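Local coordinates for putative peptidyl-arginine deiminase (Chlorobium tepidum, PDB 1XKN), which probably hydrolyses a guanidinium group, as an agmatine or protein-arginine deiminase would, at residues M153-G157 and G158-V162; P182-K186 and A187-A191. One frame throughout, in Å; residues are numbered along the deposited sequence.

Contact 1: M153-G157 and G158-V162; sequences MVLEG and GAIDV
With chi1 at -176°, L155 turns CG to the far side from its own N, while I160 tucks CG1 between its own backbone N and carbonyl carbon (chi1 60°). These two torsions bring the branched ends together across a tight turn. L155 CD1 lies 4.0 Å from I160 CG2, and L155 CD2 lies 4.2 Å from I160 CD1. Both methyls of the leucine are thus used, and the two side chains cross at about a right angle.

The backbone between them folds as a short 3-10 turn through G157, G158 and A159. The N-H of A159 bonds to E156 O at 3.0 Å. It reaches that oxygen from above the carbonyl plane, 59° out of it, so it does not sit on a lone pair. I160 N makes a second, weak bond to G157 O at 3.4 Å. I160 CG1 packs on the same oxygen at 3.6 Å, and A159 CB rests 3.4 Å from E156 O.

E156 takes no polar part in the turn with its side chain. Its carboxylate is gripped from outside the two segments. OE1 forms a salt bridge with R180 NE and OE2 is hydrogen-bonded to H217 NE2. This buried carboxylate therefore has a partner on each oxygen.

The turn joins strand 148-152 of one mixed sheet to strand 160-162 at the edge of another. L155 packs on W118 of strand 110-119, on L175 of helix 172-175 and on L193 of helix 186-197. I160 meets L197 of that last helix, and A159 lies against C174 and L175 of helix 172-175.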
loop_
_atom_site.group_PDB
_atom_site.type_symbol
_atom_site.label_atom_id
_atom_site.label_comp_id
_atom_site.label_asym_id
_atom_site.label_seq_id
_atom_site.Cartn_x
_atom_site.Cartn_y
_atom_site.Cartn_z
HETATM N N MSE A 153 -11.097 -14.526 -3.886
HETATM C CA MSE A 153 -10.977 -13.579 -4.995
HETATM C C MSE A 153 -9.608 -12.906 -4.981
HETATM O O MSE A 153 -9.089 -12.568 -3.918
HETATM C CB MSE A 153 -12.074 -12.508 -4.888
HETATM C CG MSE A 153 -12.060 -11.469 -6.006
HETATM SE SE MSE A 153 -13.399 -10.072 -5.791
HETATM C CE MSE A 153 -12.216 -8.605 -5.337
ATOM N N VAL A 154 -9.023 -12.718 -6.161
ATOM C CA VAL A 154 -7.723 -12.068 -6.261
ATOM C C VAL A 154 -7.885 -10.568 -6.043
ATOM O O VAL A 154 -8.726 -9.926 -6.675
ATOM C CB VAL A 154 -7.082 -12.301 -7.652
ATOM C CG1 VAL A 154 -5.799 -11.479 -7.792
ATOM C CG2 VAL A 154 -6.780 -13.782 -7.840
ATOM N N LEU A 155 -7.086 -10.021 -5.134
ATOM C CA LEU A 155 -7.123 -8.594 -4.838
ATOM C C LEU A 155 -5.828 -8.178 -4.162
ATOM O O LEU A 155 -5.380 -8.824 -3.213
ATOM C CB LEU A 155 -8.299 -8.253 -3.914
ATOM C CG LEU A 155 -8.476 -6.757 -3.637
ATOM C CD1 LEU A 155 -8.947 -6.067 -4.913
ATOM C CD2 LEU A 155 -9.484 -6.536 -2.513
ATOM N N GLU A 156 -5.225 -7.108 -4.667
ATOM C CA GLU A 156 -3.997 -6.583 -4.087
ATOM C C GLU A 156 -4.363 -5.335 -3.298
ATOM O O GLU A 156 -5.199 -4.542 -3.731
ATOM C CB GLU A 156 -2.989 -6.198 -5.174
ATOM C CG GLU A 156 -2.503 -7.355 -6.025
ATOM C CD GLU A 156 -3.109 -7.352 -7.410
ATOM O OE1 GLU A 156 -3.424 -8.447 -7.921
ATOM O OE2 GLU A 156 -3.251 -6.255 -7.997
ATOM N N GLY A 157 -3.733 -5.155 -2.144
ATOM C CA GLY A 157 -4.018 -3.987 -1.334
ATOM C C GLY A 157 -3.697 -2.688 -2.052
ATOM O O GLY A 157 -4.326 -1.660 -1.798
ATOM N N GLY A 158 -2.720 -2.730 -2.951
ATOM C CA GLY A 158 -2.334 -1.534 -3.676
ATOM C C GLY A 158 -3.319 -1.139 -4.763
ATOM O O GLY A 158 -3.209 -0.054 -5.342
ATOM N N ALA A 159 -4.285 -2.011 -5.034
ATOM C CA ALA A 159 -5.286 -1.751 -6.061
ATOM C C ALA A 159 -6.532 -1.062 -5.517
ATOM O O ALA A 159 -7.423 -0.678 -6.279
ATOM C CB ALA A 159 -5.673 -3.057 -6.749
ATOM N N ILE A 160 -6.596 -0.899 -4.200
ATOM C CA ILE A 160 -7.743 -0.244 -3.577
ATOM C C ILE A 160 -7.274 0.799 -2.564
ATOM O O ILE A 160 -6.136 0.759 -2.103
ATOM C CB ILE A 160 -8.660 -1.263 -2.843
ATOM C CG1 ILE A 160 -7.874 -1.981 -1.745
ATOM C CG2 ILE A 160 -9.224 -2.270 -3.839
ATOM C CD1 ILE A 160 -8.740 -2.803 -0.807
ATOM N N ASP A 161 -8.150 1.743 -2.237
ATOM C CA ASP A 161 -7.843 2.786 -1.263
ATOM C C ASP A 161 -9.174 3.237 -0.671
ATOM O O ASP A 161 -10.071 3.653 -1.401
ATOM C CB ASP A 161 -7.122 3.956 -1.940
ATOM C CG ASP A 161 -6.606 4.978 -0.944
ATOM O OD1 ASP A 161 -7.361 5.907 -0.595
ATOM O OD2 ASP A 161 -5.448 4.837 -0.499
ATOM N N VAL A 162 -9.305 3.143 0.649
ATOM C CA VAL A 162 -10.558 3.507 1.309
ATOM C C VAL A 162 -10.504 4.803 2.115
ATOM O O VAL A 162 -9.438 5.219 2.568
ATOM C CB VAL A 162 -11.037 2.365 2.241
ATOM C CG1 VAL A 162 -11.177 1.075 1.445
ATOM C CG2 VAL A 162 -10.050 2.171 3.390
#

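Contact 2: P182-K186 and A187-A191; sequences PSLGK and AEIEA
E188 OE1 accepts the N-H of G185 at 2.9 Å, the shortest bond between the two segments. The N-H meets the oxygen on its anti side, 25° out of the carboxylate plane. E188 holds CG anti to its carbonyl carbon (chi1 -70°) and runs extended beyond it, which carries the carboxylate back to the start of the helix. L184 lies across this side chain at a slant. Its CD2 is 3.9 Å from E188 CD, so the methyl rests against the carboxylate end.

G185 is the N-cap of helix 186-197. A side chain three residues on, E188, returns to the N-cap backbone N-H, as in the glutamate half of a capping box. G185 has no side chain to supply the other half.

The first helical bonds follow. I189 N bonds to G185 O and E190 N to K186 O, both at 3.0 Å. I189 CG1 sits 3.3 Å from G185 O and 4.1 Å from L184 CB.

K186 and E190 lie side by side and point the same way. K186 CE passes 3.8 Å from E190 OE2, but their charged atoms do not touch. E190 OE1 forms a salt bridge with R194 NH1 and OE2 a hydrogen bond with W204 NE1. K186 makes a cation-pi contact with W204.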
loop_
_atom_site.group_PDB
_atom_site.type_symbol
_atom_site.label_atom_id
_atom_site.label_comp_id
_atom_site.label_asym_id
_atom_site.label_seq_id
_atom_site.Cartn_x
_atom_site.Cartn_y
_atom_site.Cartn_z
ATOM N N PRO A 182 -10.735 -13.898 -13.877
ATOM C CA PRO A 182 -11.355 -14.253 -15.156
ATOM C C PRO A 182 -12.855 -14.533 -15.119
ATOM O O PRO A 182 -13.599 -14.081 -15.988
ATOM C CB PRO A 182 -10.569 -15.490 -15.588
ATOM C CG PRO A 182 -9.223 -15.248 -15.024
ATOM C CD PRO A 182 -9.518 -14.694 -13.646
ATOM N N SER A 183 -13.304 -15.272 -14.111
ATOM C CA SER A 183 -14.714 -15.631 -14.027
ATOM C C SER A 183 -15.650 -14.567 -13.468
ATOM O O SER A 183 -16.867 -14.698 -13.582
ATOM C CB SER A 183 -14.877 -16.911 -13.204
ATOM O OG SER A 183 -14.610 -16.670 -11.833
ATOM N N LEU A 184 -15.094 -13.510 -12.884
ATOM C CA LEU A 184 -15.920 -12.465 -12.288
ATOM C C LEU A 184 -16.121 -11.209 -13.117
ATOM O O LEU A 184 -15.246 -10.798 -13.878
ATOM C CB LEU A 184 -15.341 -12.045 -10.937
ATOM C CG LEU A 184 -15.132 -13.127 -9.880
ATOM C CD1 LEU A 184 -14.629 -12.476 -8.606
ATOM C CD2 LEU A 184 -16.435 -13.869 -9.626
ATOM N N GLY A 185 -17.288 -10.596 -12.936
ATOM C CA GLY A 185 -17.608 -9.364 -13.627
ATOM C C GLY A 185 -17.619 -8.228 -12.621
ATOM O O GLY A 185 -17.438 -8.454 -11.422
ATOM N N LYS A 186 -17.845 -7.010 -13.099
ATOM C CA LYS A 186 -17.861 -5.831 -12.237
ATOM C C LYS A 186 -18.847 -5.928 -11.071
ATOM O O LYS A 186 -18.507 -5.585 -9.940
ATOM C CB LYS A 186 -18.168 -4.587 -13.075
ATOM C CG LYS A 186 -18.044 -3.278 -12.324
ATOM C CD LYS A 186 -18.244 -2.094 -13.253
ATOM C CE LYS A 186 -18.060 -0.782 -12.514
ATOM N NZ LYS A 186 -18.186 0.384 -13.433
ATOM N N ALA A 187 -20.064 -6.391 -11.340
ATOM C CA ALA A 187 -21.071 -6.508 -10.290
ATOM C C ALA A 187 -20.616 -7.447 -9.174
ATOM O O ALA A 187 -20.736 -7.123 -7.989
ATOM C CB ALA A 187 -22.389 -6.994 -10.879
ATOM N N GLU A 188 -20.096 -8.610 -9.557
ATOM C CA GLU A 188 -19.622 -9.604 -8.597
ATOM C C GLU A 188 -18.459 -9.066 -7.768
ATOM O O GLU A 188 -18.388 -9.293 -6.555
ATOM C CB GLU A 188 -19.201 -10.880 -9.333
ATOM C CG GLU A 188 -20.379 -11.661 -9.919
ATOM C CD GLU A 188 -19.955 -12.707 -10.935
ATOM O OE1 GLU A 188 -19.367 -12.328 -11.970
ATOM O OE2 GLU A 188 -20.215 -13.907 -10.706
ATOM N N ILE A 189 -17.547 -8.356 -8.424
ATOM C CA ILE A 189 -16.398 -7.783 -7.737
ATOM C C ILE A 189 -16.868 -6.765 -6.703
ATOM O O ILE A 189 -16.428 -6.800 -5.554
ATOM C CB ILE A 189 -15.428 -7.145 -8.754
ATOM C CG1 ILE A 189 -14.772 -8.259 -9.571
ATOM C CG2 ILE A 189 -14.368 -6.310 -8.037
ATOM C CD1 ILE A 189 -13.990 -7.782 -10.774
ATOM N N GLU A 190 -17.771 -5.870 -7.093
ATOM C CA GLU A 190 -18.279 -4.891 -6.138
ATOM C C GLU A 190 -18.983 -5.598 -4.984
ATOM O O GLU A 190 -18.847 -5.195 -3.831
ATOM C CB GLU A 190 -19.247 -3.911 -6.805
ATOM C CG GLU A 190 -18.543 -2.809 -7.578
ATOM C CD GLU A 190 -19.443 -1.621 -7.852
ATOM O OE1 GLU A 190 -20.383 -1.382 -7.061
ATOM O OE2 GLU A 190 -19.190 -0.903 -8.841
ATOM N N ALA A 191 -19.729 -6.655 -5.289
ATOM C CA ALA A 191 -20.432 -7.389 -4.246
ATOM C C ALA A 191 -19.445 -7.906 -3.205
ATOM O O ALA A 191 -19.693 -7.807 -2.004
ATOM C CB ALA A 191 -21.225 -8.547 -4.846
#

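Contact 1 comes first along the chain and closes before contact 2 opens. Their centres are 14 Å apart. Helix 172-175 and strand 167-171 lie between them in sequence. The two contacts touch through M153: its CG is 3.8 Å from L184 CD1, and its CE is 4.1 Å from I189 CG2. Helix 186-197 links them further, because contact 2 is its N-terminal cap and first turn while L193 and L197, farther along, pack on L155 and I160 of contact 1. Contact 1 is buried, about 9 Å from the centre of the chain. Contact 2 is at the surface. The helix thus starts at the surface and lies against the buried turn between two sheets.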